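Local coordinates for 2-oxo-1,2-dihydroquinoline 8-monooxygenase, oxygenase component (Pseudomonas putida, PDB 1Z02), which forms the oxygenase component of a Rieske-type non-haem iron monooxygenase that hydroxylates 2-oxo-1,2-dihydroquinoline at carbon 8, probably using electrons passed from its [2Fe-2S] cluster, at residues N208-C213 / T380-E385; N219-V224 / D363-A368; E305-E310 / H359-S364; H326-I331 / Y367-M372. All coordinates share one frame; numbering follows the deposited sequence.

In the fold
All four contacts lie in the catalytic domain, and interactions 2, 3 and 4 share helix 363-376, whose N-terminal part carries an iron ligand. Interaction 2 is the metal site itself, partly buried and built on coordination bonds. Interaction 3 touches the same end of the helix from a loop, with aromatic packing and a bridging water; interaction 4, about 10 Å from interaction 2 between centres, is buried and presses the next helical turns onto the sheet through an arginine and a tyrosine. Interaction 1 is also buried, joins the flanking helices 209-216 and 380-384, and meets interaction 4 where Ile211 packs on Met372. Interactions 1, 2 and 4 also reach a second subunit.

Interaction 1 (N208-C213 / T380-E385); sequences NWRIAC and TGWDDE
Polar and aromatic surfaces meet where the guanidinium of Arg210 lies against the indole of Trp382. Trp382 CZ2 sits over the centre of the guanidinium, 3.4 Å from Arg210 CZ, with the two planes inclined at 38°. A bend at chi3 (-67°) turns NE and the guanidinium over Trp382 CZ2; CB and CD, nearer the backbone, touch the same six-membered ring. Arg210 NH1 and Trp382 NE1, 3.4 Å apart, are both donors and form no bond. The charged end finds its acceptor elsewhere, in the backbone carbonyl Tyr33 O, which takes a hydrogen bond from NH2. With an alanine in place of Arg210, the indole would probably lose the cover of the guanidinium and Tyr33 O its donor.

Apolar packing comes from Ile211, whose CD1 lies 3.8 Å from Trp382 CH2. Tyr376 adds an edge-to-face partner, and the long, flat indole of Trp382 suits a place where it must reach from one helix to the other.

Arg87 of a second subunit, part of the pocket of that subunit's [2Fe-2S] cluster, packs on Ile211. Helices 209-216 and 380-384 thus meet beside the subunit interface of a Rieske oxygenase trimer, where a neighbour's cluster domain approaches the catalytic domain.

Interaction 2 (N219-V224 / D363-A368); sequences NAHILV and DSDLYA. With FE (Fe (III) ion), chain G.
His221 and Asp365 are turned onto one iron ion by their side-chain torsions. In His221, CG takes the crowded position between the backbone N and the carbonyl carbon (chi1 60°), which aims NE2 at the metal; in Asp365, CG is anti to the carbonyl carbon (chi1 -75°), and the carboxylate reaches across from its helix. His221 NE2 binds the iron at 2.2 Å. The carboxylate grips it with both oxygens, Asp365 OD2 at 2.2 Å and OD1 at a longer 2.5 Å, and its plane stands 53° from that of the imidazole. Both groups are good iron donors, and the carboxylate can chelate. His221 NE2 and Asp365 OD2 approach to 3.4 Å as fellow ligands, not hydrogen-bonded.

With His225 these residues make the facial triad, two histidines and a carboxylate, of mononuclear non-haem iron oxygenases. Two waters fill further positions, at 2.2 and 2.3 Å from the iron; such solvent-held sites are where this class generally activates dioxygen. A second shell fixes the carboxylate: Asn362 ND2 donates to Asp365 OD1, and Asn215 ND2 to OD2.

Beside the metal, Val224 supplies the apolar part, its CG1 lying 3.8 Å from Ser364 CB. A water donates to Val224 O at 2.6 Å and reaches Ser364 OG by a weak bond, while that hydroxyl also bonds Asn228 OD1. Trp106 of a second subunit packs against Val224.

Interaction 3 (E305-E310 / H359-S364); sequences ENWPEE and HGFNDS
Asn362 OD1 is gripped twice: by a water 2.8 Å away, which donates to it, and by Gln314 NE2. The same water accepts from Trp307 NE1 at 3.0 Å and lies at the edge of the indole, in its plane, so it ties loop 305-310 to the approach of helix 363-376. An amide suits this position because it offers an acceptor to the water and to Gln314 while its nitrogen, a donor, faces the iron site; the asparagine is therefore a second-shell residue.

The direct contact is aromatic. Trp307 presents the edge of its six-membered ring to the face of Phe361 in an edge-to-face stack, with centroids 5.3 Å apart and planes at 53°. Trp307 CZ2 sits over the centre of the phenyl ring, equally far, 4.2 Å, from Phe361 CD2 and CE2. CG is anti to the backbone N in both residues (chi1 -175° in Trp307), and the two side chains cross at about a right angle. Phe361 also stacks with the iron ligand His225 and comes within about 5 Å of the metal, side chain to ion, so Phe361 lines the surroundings of the iron and Trp307 backs it. Pro308, joined to Trp307 by a cis peptide bond, sets its CB over one face of the indole, toward the rim.

The loop after strand 301-305 leads to strand 313-320, and residues 360-362 link helices 339-359 and 363-376; Pro308 packs on Tyr353 of the former helix, and Asn362 on Tyr328 of strand 325-335.

Interaction 4 (H326-I331 / Y367-M372); sequences HEYWEI and YAREAM
A cation-pi contact between Arg369 and Tyr328 is the centre of this buried pairing. The guanidinium stands upright on the phenol ring, planes at 90°, and plants NH2 over the middle of one face, 3.3 Å from Tyr328 CZ; Arg369 CZ lies 4.0 Å from the ring centroid and 18° off its normal. The arginine chain runs extended from CG to NE, which lets it cross from helix to strand and come down on the ring end-on. A tyrosine suits the spot because it offers both a broad electron-rich face and a hydroxyl.

Among the hydrogen bonds, Arg369 NH1 donates weakly to Tyr328 OH at 3.4 Å, and that hydroxyl is also bonded to Glu316 OE2. One water accepts from Arg369 NH2 at 2.9 Å and lies 3.0 Å from His326 NE2, linking a second strand residue to the same guanidinium. Arg369 NE donates to Asn215 OD1, and so probably helps to position that second-shell asparagine. Putting a leucine in place of Tyr328 would probably leave the guanidinium without its aromatic seat and Glu316 without the hydroxyl it binds.

Strand 325-335 runs antiparallel between 196-206 and 313-320 in the large sheet, and helix 363-376 packs on that sheet, with Ala212 of helix 209-216 set against both His326 and Arg369.

Interaction 1 (N208-C213 / T380-E385)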
# COMPACT_ATOMS: atom_id res chain seq x y z
N ASN A 208 -9.76 13.12 0.32
CA ASN A 208 -11.19 13.17 0.03
C ASN A 208 -11.64 14.51 -0.55
O ASN A 208 -11.13 15.56 -0.16
CB ASN A 208 -11.99 12.87 1.30
CG ASN A 208 -13.47 12.83 1.05
OD1 ASN A 208 -13.99 11.86 0.49
ND2 ASN A 208 -14.17 13.88 1.45
N TRP A 209 -12.61 14.46 -1.46
CA TRP A 209 -13.13 15.66 -2.13
C TRP A 209 -13.76 16.75 -1.25
O TRP A 209 -13.59 17.93 -1.53
CB TRP A 209 -14.14 15.27 -3.22
CG TRP A 209 -15.48 14.83 -2.70
CD1 TRP A 209 -15.82 13.59 -2.24
CD2 TRP A 209 -16.65 15.65 -2.56
NE1 TRP A 209 -17.13 13.59 -1.82
CE2 TRP A 209 -17.66 14.83 -2.00
CE3 TRP A 209 -16.94 16.99 -2.85
CZ2 TRP A 209 -18.96 15.32 -1.73
CZ3 TRP A 209 -18.22 17.47 -2.58
CH2 TRP A 209 -19.21 16.63 -2.02
N ARG A 210 -14.49 16.35 -0.21
CA ARG A 210 -15.15 17.31 0.67
C ARG A 210 -14.16 18.25 1.34
O ARG A 210 -14.40 19.44 1.45
CB ARG A 210 -15.97 16.57 1.73
CG ARG A 210 -17.07 15.69 1.19
CD ARG A 210 -17.64 14.74 2.25
NE ARG A 210 -16.67 13.72 2.66
CZ ARG A 210 -16.92 12.75 3.53
NH1 ARG A 210 -15.97 11.88 3.83
NH2 ARG A 210 -18.12 12.65 4.08
N ILE A 211 -13.04 17.69 1.80
CA ILE A 211 -12.02 18.48 2.47
C ILE A 211 -11.42 19.51 1.51
O ILE A 211 -11.07 20.61 1.91
CB ILE A 211 -10.90 17.58 3.02
CG1 ILE A 211 -11.49 16.59 4.03
CG2 ILE A 211 -9.81 18.41 3.66
CD1 ILE A 211 -12.32 17.23 5.17
N ALA A 212 -11.28 19.13 0.25
CA ALA A 212 -10.74 20.01 -0.76
C ALA A 212 -11.75 21.10 -1.11
O ALA A 212 -11.41 22.27 -1.21
CB ALA A 212 -10.38 19.21 -2.01
N CYS A 213 -13.01 20.71 -1.30
CA CYS A 213 -14.08 21.64 -1.65
C CYS A 213 -14.26 22.75 -0.61
O CYS A 213 -14.37 23.93 -0.97
CB CYS A 213 -15.41 20.88 -1.82
SG CYS A 213 -16.86 21.95 -2.19
N THR A 380 -12.97 10.23 12.32
CA THR A 380 -12.73 11.07 13.48
C THR A 380 -13.11 12.54 13.29
O THR A 380 -13.98 13.06 14.00
CB THR A 380 -11.25 10.98 13.89
OG1 THR A 380 -10.91 9.61 14.15
CG2 THR A 380 -10.99 11.81 15.16
N GLY A 381 -12.46 13.20 12.34
CA GLY A 381 -12.71 14.61 12.08
C GLY A 381 -14.14 15.08 11.91
O GLY A 381 -14.50 16.17 12.37
N TRP A 382 -14.97 14.27 11.26
CA TRP A 382 -16.36 14.64 11.04
C TRP A 382 -17.16 14.77 12.34
O TRP A 382 -18.24 15.38 12.37
CB TRP A 382 -17.01 13.62 10.09
CG TRP A 382 -16.35 13.61 8.75
CD1 TRP A 382 -15.59 12.60 8.20
CD2 TRP A 382 -16.35 14.67 7.78
NE1 TRP A 382 -15.13 12.97 6.96
CE2 TRP A 382 -15.59 14.23 6.67
CE3 TRP A 382 -16.93 15.95 7.74
CZ2 TRP A 382 -15.38 15.03 5.54
CZ3 TRP A 382 -16.73 16.74 6.61
CH2 TRP A 382 -15.96 16.27 5.53
N ASP A 383 -16.62 14.21 13.42
CA ASP A 383 -17.29 14.28 14.71
C ASP A 383 -16.52 15.15 15.69
O ASP A 383 -17.13 15.93 16.43
CB ASP A 383 -17.42 12.90 15.36
CG ASP A 383 -18.38 11.99 14.64
OD1 ASP A 383 -18.48 10.83 15.06
OD2 ASP A 383 -19.05 12.42 13.68
N ASP A 384 -15.20 15.01 15.71
CA ASP A 384 -14.34 15.74 16.65
C ASP A 384 -13.79 17.11 16.24
O ASP A 384 -13.17 17.80 17.05
CB ASP A 384 -13.17 14.85 17.07
CG ASP A 384 -13.62 13.63 17.87
OD1 ASP A 384 -12.76 12.79 18.22
OD2 ASP A 384 -14.83 13.52 18.14
N GLU A 385 -13.99 17.50 14.99
CA GLU A 385 -13.53 18.81 14.56
C GLU A 385 -14.21 19.84 15.48
O GLU A 385 -15.34 19.62 15.93
CB GLU A 385 -13.93 19.06 13.11
CG GLU A 385 -15.43 19.18 12.90
CD GLU A 385 -15.83 19.27 11.44
OE1 GLU A 385 -14.96 19.59 10.59
OE2 GLU A 385 -17.03 19.02 11.15

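Interaction 2 (N219-V224 / D363-A368)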
# COMPACT_ATOMS: atom_id res chain seq x y z
N ASN A 219 -13.17 31.53 3.77
CA ASN A 219 -12.94 32.96 3.79
C ASN A 219 -11.81 33.43 4.70
O ASN A 219 -11.31 34.53 4.52
CB ASN A 219 -14.21 33.71 4.20
CG ASN A 219 -15.41 33.27 3.40
OD1 ASN A 219 -15.36 33.21 2.17
ND2 ASN A 219 -16.51 32.98 4.08
N ALA A 220 -11.39 32.60 5.65
CA ALA A 220 -10.36 33.04 6.57
C ALA A 220 -9.08 32.19 6.67
O ALA A 220 -8.94 31.41 7.60
CB ALA A 220 -10.98 33.19 7.96
N HIS A 221 -8.16 32.33 5.71
CA HIS A 221 -6.90 31.59 5.77
C HIS A 221 -5.75 32.37 5.13
O HIS A 221 -5.12 31.91 4.17
CB HIS A 221 -7.02 30.19 5.16
CG HIS A 221 -7.42 30.16 3.72
ND1 HIS A 221 -8.67 30.53 3.27
CD2 HIS A 221 -6.74 29.75 2.62
CE1 HIS A 221 -8.75 30.34 1.97
NE2 HIS A 221 -7.59 29.87 1.55
N ILE A 222 -5.49 33.54 5.69
CA ILE A 222 -4.42 34.41 5.19
C ILE A 222 -3.02 33.78 5.30
O ILE A 222 -2.21 33.88 4.39
CB ILE A 222 -4.41 35.76 5.95
CG1 ILE A 222 -3.25 36.64 5.47
CG2 ILE A 222 -4.33 35.54 7.47
CD1 ILE A 222 -3.17 38.02 6.16
N LEU A 223 -2.75 33.14 6.43
CA LEU A 223 -1.45 32.52 6.67
C LEU A 223 -1.01 31.60 5.52
O LEU A 223 0.18 31.40 5.30
CB LEU A 223 -1.50 31.75 7.99
CG LEU A 223 -0.95 32.35 9.28
CD1 LEU A 223 -0.99 33.69 9.27
CD2 LEU A 223 -1.76 32.10 10.34
N VAL A 224 -1.99 31.05 4.82
CA VAL A 224 -1.76 30.13 3.70
C VAL A 224 -1.28 30.84 2.43
O VAL A 224 -0.47 30.30 1.70
CB VAL A 224 -3.05 29.32 3.38
CG1 VAL A 224 -2.86 28.52 2.08
CG2 VAL A 224 -3.42 28.40 4.55
N ASP A 363 -1.57 26.85 -5.41
CA ASP A 363 -0.76 25.68 -5.07
C ASP A 363 -0.66 25.55 -3.55
O ASP A 363 -0.54 24.45 -3.01
CB ASP A 363 0.65 25.79 -5.66
CG ASP A 363 0.69 25.43 -7.13
OD1 ASP A 363 1.78 25.57 -7.74
OD2 ASP A 363 -0.35 25.00 -7.68
N SER A 364 -0.70 26.68 -2.85
CA SER A 364 -0.61 26.68 -1.39
C SER A 364 -1.79 25.97 -0.76
O SER A 364 -1.66 25.37 0.31
CB SER A 364 -0.55 28.12 -0.87
OG SER A 364 0.61 28.78 -1.33
N ASP A 365 -2.94 26.02 -1.42
CA ASP A 365 -4.15 25.38 -0.92
C ASP A 365 -4.04 23.87 -0.95
O ASP A 365 -4.73 23.18 -0.20
CB ASP A 365 -5.36 25.82 -1.73
CG ASP A 365 -5.78 27.22 -1.39
OD1 ASP A 365 -6.08 28.01 -2.32
OD2 ASP A 365 -5.79 27.51 -0.17
N LEU A 366 -3.18 23.36 -1.83
CA LEU A 366 -2.97 21.92 -1.98
C LEU A 366 -2.37 21.32 -0.71
O LEU A 366 -2.83 20.27 -0.24
CB LEU A 366 -2.03 21.64 -3.16
CG LEU A 366 -2.67 21.13 -4.45
CD1 LEU A 366 -3.97 21.82 -4.72
CD2 LEU A 366 -1.70 21.30 -5.59
N TYR A 367 -1.36 21.98 -0.17
CA TYR A 367 -0.72 21.50 1.04
C TYR A 367 -1.67 21.61 2.23
O TYR A 367 -1.62 20.79 3.14
CB TYR A 367 0.56 22.30 1.32
CG TYR A 367 1.54 22.27 0.17
CD1 TYR A 367 1.46 23.19 -0.87
CD2 TYR A 367 2.51 21.26 0.09
CE1 TYR A 367 2.31 23.11 -1.98
CE2 TYR A 367 3.37 21.18 -1.02
CZ TYR A 367 3.26 22.10 -2.04
OH TYR A 367 4.10 22.02 -3.14
N ALA A 368 -2.53 22.62 2.21
CA ALA A 368 -3.49 22.80 3.28
C ALA A 368 -4.51 21.66 3.24
O ALA A 368 -4.88 21.11 4.28
CB ALA A 368 -4.21 24.16 3.13
FE FE G . -6.83 29.45 -0.45
O HOH W 1 2.08 29.66 1.50
O HOH W 2 -8.49 30.69 -1.50
O HOH W 3 -8.47 28.26 -1.46

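Interaction 3 (E305-E310 / H359-S364)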
# COMPACT_ATOMS: atom_id res chain seq x y z
N GLU A 305 -16.10 35.45 -8.50
CA GLU A 305 -16.36 36.59 -9.37
C GLU A 305 -15.25 37.63 -9.28
O GLU A 305 -14.66 37.83 -8.21
CB GLU A 305 -17.69 37.26 -8.98
CG GLU A 305 -18.87 36.31 -8.99
CD GLU A 305 -20.12 36.92 -8.39
OE1 GLU A 305 -20.72 36.27 -7.51
OE2 GLU A 305 -20.49 38.04 -8.81
N ASN A 306 -14.97 38.28 -10.40
CA ASN A 306 -13.96 39.33 -10.47
C ASN A 306 -12.56 38.88 -10.05
O ASN A 306 -11.84 39.60 -9.34
CB ASN A 306 -14.39 40.52 -9.62
CG ASN A 306 -13.94 41.83 -10.21
OD1 ASN A 306 -14.19 42.12 -11.38
ND2 ASN A 306 -13.27 42.65 -9.40
N TRP A 307 -12.17 37.68 -10.49
CA TRP A 307 -10.86 37.13 -10.18
C TRP A 307 -10.29 36.41 -11.40
O TRP A 307 -10.99 35.63 -12.06
CB TRP A 307 -10.97 36.18 -8.99
CG TRP A 307 -9.66 35.64 -8.51
CD1 TRP A 307 -8.99 34.54 -8.98
CD2 TRP A 307 -8.84 36.19 -7.47
NE1 TRP A 307 -7.82 34.37 -8.30
CE2 TRP A 307 -7.69 35.37 -7.36
CE3 TRP A 307 -8.96 37.29 -6.61
CZ2 TRP A 307 -6.68 35.61 -6.43
CZ3 TRP A 307 -7.94 37.54 -5.69
CH2 TRP A 307 -6.82 36.70 -5.61
N PRO A 308 -9.01 36.65 -11.72
CA PRO A 308 -8.09 37.56 -11.01
C PRO A 308 -8.24 39.04 -11.38
O PRO A 308 -7.66 39.91 -10.74
CB PRO A 308 -6.72 37.00 -11.37
CG PRO A 308 -6.93 36.46 -12.73
CD PRO A 308 -8.27 35.79 -12.66
N GLU A 309 -9.01 39.30 -12.43
CA GLU A 309 -9.27 40.66 -12.89
C GLU A 309 -10.70 40.80 -13.40
O GLU A 309 -11.41 39.81 -13.60
CB GLU A 309 -8.29 41.03 -14.01
CG GLU A 309 -6.85 41.19 -13.55
CD GLU A 309 -5.88 41.36 -14.70
OE1 GLU A 309 -4.72 41.74 -14.44
OE2 GLU A 309 -6.27 41.12 -15.86
N GLU A 310 -11.13 42.04 -13.62
CA GLU A 310 -12.48 42.30 -14.08
C GLU A 310 -12.78 41.56 -15.37
O GLU A 310 -11.91 41.40 -16.23
CB GLU A 310 -12.69 43.80 -14.29
CG GLU A 310 -12.26 44.65 -13.12
CD GLU A 310 -12.64 46.10 -13.29
OE1 GLU A 310 -12.23 46.92 -12.45
OE2 GLU A 310 -13.35 46.42 -14.27
N HIS A 359 -1.35 28.72 -10.19
CA HIS A 359 -0.24 28.01 -9.55
C HIS A 359 0.30 28.78 -8.34
O HIS A 359 0.29 28.28 -7.22
CB HIS A 359 0.90 27.81 -10.54
CG HIS A 359 0.78 26.56 -11.36
ND1 HIS A 359 0.70 25.31 -10.80
CD2 HIS A 359 0.76 26.38 -12.70
CE1 HIS A 359 0.63 24.40 -11.75
NE2 HIS A 359 0.67 25.02 -12.92
N GLY A 360 0.77 30.00 -8.58
CA GLY A 360 1.34 30.82 -7.52
C GLY A 360 0.48 31.05 -6.29
O GLY A 360 0.99 31.10 -5.18
N PHE A 361 -0.82 31.19 -6.50
CA PHE A 361 -1.75 31.43 -5.41
C PHE A 361 -2.35 30.13 -4.87
O PHE A 361 -2.21 29.81 -3.69
CB PHE A 361 -2.89 32.35 -5.89
CG PHE A 361 -3.79 32.83 -4.79
CD1 PHE A 361 -3.40 33.85 -3.93
CD2 PHE A 361 -5.04 32.24 -4.61
CE1 PHE A 361 -4.24 34.28 -2.91
CE2 PHE A 361 -5.89 32.66 -3.59
CZ PHE A 361 -5.49 33.69 -2.74
N ASN A 362 -3.01 29.37 -5.75
CA ASN A 362 -3.68 28.13 -5.36
C ASN A 362 -2.84 26.89 -5.02
O ASN A 362 -3.36 25.96 -4.42
CB ASN A 362 -4.73 27.78 -6.41
CG ASN A 362 -5.87 28.77 -6.43
OD1 ASN A 362 -6.12 29.45 -7.42
ND2 ASN A 362 -6.57 28.87 -5.31
N ASP A 363 -1.57 26.85 -5.41
CA ASP A 363 -0.76 25.68 -5.07
C ASP A 363 -0.66 25.55 -3.55
O ASP A 363 -0.54 24.45 -3.01
CB ASP A 363 0.65 25.79 -5.66
CG ASP A 363 0.69 25.43 -7.13
OD1 ASP A 363 1.78 25.57 -7.74
OD2 ASP A 363 -0.35 25.00 -7.68
N SER A 364 -0.70 26.68 -2.85
CA SER A 364 -0.61 26.68 -1.39
C SER A 364 -1.79 25.97 -0.76
O SER A 364 -1.66 25.37 0.31
CB SER A 364 -0.55 28.12 -0.87
OG SER A 364 0.61 28.78 -1.33
O HOH W 4 -6.15 31.95 -8.62

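Interaction 4 (H326-I331 / Y367-M372)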
# COMPACT_ATOMS: atom_id res chain seq x y z
N HIS A 326 -9.46 12.88 -5.60
CA HIS A 326 -10.37 13.74 -6.35
C HIS A 326 -9.59 14.44 -7.44
O HIS A 326 -8.36 14.51 -7.39
CB HIS A 326 -11.02 14.79 -5.45
CG HIS A 326 -10.04 15.74 -4.82
ND1 HIS A 326 -9.23 15.39 -3.76
CD2 HIS A 326 -9.72 17.02 -5.13
CE1 HIS A 326 -8.45 16.41 -3.44
NE2 HIS A 326 -8.73 17.41 -4.26
N GLU A 327 -10.30 14.98 -8.42
CA GLU A 327 -9.66 15.70 -9.52
C GLU A 327 -9.99 17.19 -9.32
O GLU A 327 -11.14 17.60 -9.44
CB GLU A 327 -10.18 15.20 -10.87
CG GLU A 327 -9.37 15.65 -12.08
CD GLU A 327 -7.97 15.07 -12.11
OE1 GLU A 327 -7.62 14.29 -11.21
OE2 GLU A 327 -7.21 15.40 -13.03
N TYR A 328 -8.97 17.98 -9.00
CA TYR A 328 -9.14 19.40 -8.75
C TYR A 328 -9.03 20.25 -10.03
O TYR A 328 -7.97 20.35 -10.64
CB TYR A 328 -8.10 19.83 -7.71
CG TYR A 328 -7.97 21.32 -7.48
CD1 TYR A 328 -9.08 22.12 -7.22
CD2 TYR A 328 -6.70 21.91 -7.43
CE1 TYR A 328 -8.94 23.48 -6.92
CE2 TYR A 328 -6.55 23.26 -7.13
CZ TYR A 328 -7.66 24.04 -6.87
OH TYR A 328 -7.48 25.37 -6.53
N TRP A 329 -10.16 20.85 -10.42
CA TRP A 329 -10.21 21.69 -11.61
C TRP A 329 -10.10 23.17 -11.25
O TRP A 329 -10.67 23.63 -10.27
CB TRP A 329 -11.53 21.48 -12.36
CG TRP A 329 -11.66 20.14 -13.02
CD1 TRP A 329 -11.72 18.91 -12.41
CD2 TRP A 329 -11.77 19.89 -14.43
NE1 TRP A 329 -11.87 17.92 -13.35
CE2 TRP A 329 -11.90 18.49 -14.60
CE3 TRP A 329 -11.78 20.71 -15.56
CZ2 TRP A 329 -12.04 17.90 -15.86
CZ3 TRP A 329 -11.91 20.13 -16.81
CH2 TRP A 329 -12.04 18.74 -16.95
N GLU A 330 -9.34 23.90 -12.07
CA GLU A 330 -9.16 25.34 -11.91
C GLU A 330 -9.25 25.96 -13.30
O GLU A 330 -8.38 25.72 -14.12
CB GLU A 330 -7.77 25.70 -11.38
CG GLU A 330 -7.44 25.22 -10.00
CD GLU A 330 -6.03 25.58 -9.65
OE1 GLU A 330 -5.74 26.78 -9.48
OE2 GLU A 330 -5.19 24.66 -9.56
N ILE A 331 -10.30 26.73 -13.57
CA ILE A 331 -10.39 27.38 -14.87
C ILE A 331 -10.71 28.85 -14.73
O ILE A 331 -11.34 29.29 -13.76
CB ILE A 331 -11.46 26.72 -15.80
CG1 ILE A 331 -12.87 26.97 -15.25
CG2 ILE A 331 -11.17 25.23 -15.97
CD1 ILE A 331 -13.98 26.60 -16.20
N TYR A 367 -1.36 21.98 -0.17
CA TYR A 367 -0.72 21.50 1.04
C TYR A 367 -1.67 21.61 2.23
O TYR A 367 -1.62 20.79 3.14
CB TYR A 367 0.56 22.30 1.32
CG TYR A 367 1.54 22.27 0.17
CD1 TYR A 367 1.46 23.19 -0.87
CD2 TYR A 367 2.51 21.26 0.09
CE1 TYR A 367 2.31 23.11 -1.98
CE2 TYR A 367 3.37 21.18 -1.02
CZ TYR A 367 3.26 22.10 -2.04
OH TYR A 367 4.10 22.02 -3.14
N ALA A 368 -2.53 22.62 2.21
CA ALA A 368 -3.49 22.80 3.28
C ALA A 368 -4.51 21.66 3.24
O ALA A 368 -4.88 21.11 4.28
CB ALA A 368 -4.21 24.16 3.13
N ARG A 369 -4.96 21.30 2.05
CA ARG A 369 -5.93 20.21 1.94
C ARG A 369 -5.36 18.87 2.39
O ARG A 369 -5.97 18.19 3.22
CB ARG A 369 -6.43 20.12 0.50
CG ARG A 369 -7.17 21.36 0.05
CD ARG A 369 -7.32 21.38 -1.46
NE ARG A 369 -7.91 22.63 -1.92
CZ ARG A 369 -8.04 22.97 -3.20
NH1 ARG A 369 -8.58 24.14 -3.52
NH2 ARG A 369 -7.61 22.16 -4.15
N GLU A 370 -4.18 18.49 1.88
CA GLU A 370 -3.59 17.20 2.27
C GLU A 370 -3.35 17.11 3.77
O GLU A 370 -3.54 16.05 4.36
CB GLU A 370 -2.27 16.95 1.52
CG GLU A 370 -2.40 16.79 -0.01
CD GLU A 370 -1.07 16.41 -0.68
OE1 GLU A 370 -0.03 16.38 0.01
OE2 GLU A 370 -1.06 16.15 -1.90
N ALA A 371 -2.96 18.22 4.38
CA ALA A 371 -2.67 18.26 5.82
C ALA A 371 -3.88 17.96 6.72
O ALA A 371 -3.71 17.54 7.86
CB ALA A 371 -2.08 19.61 6.20
N MET A 372 -5.08 18.19 6.20
CA MET A 372 -6.32 17.93 6.95
C MET A 372 -6.86 16.52 6.77
O MET A 372 -7.60 16.03 7.62
CB MET A 372 -7.43 18.88 6.49
CG MET A 372 -7.50 20.23 7.17
SD MET A 372 -9.07 21.04 6.72
CE MET A 372 -8.89 21.22 5.05
O HOH W 5 -6.55 19.48 -4.42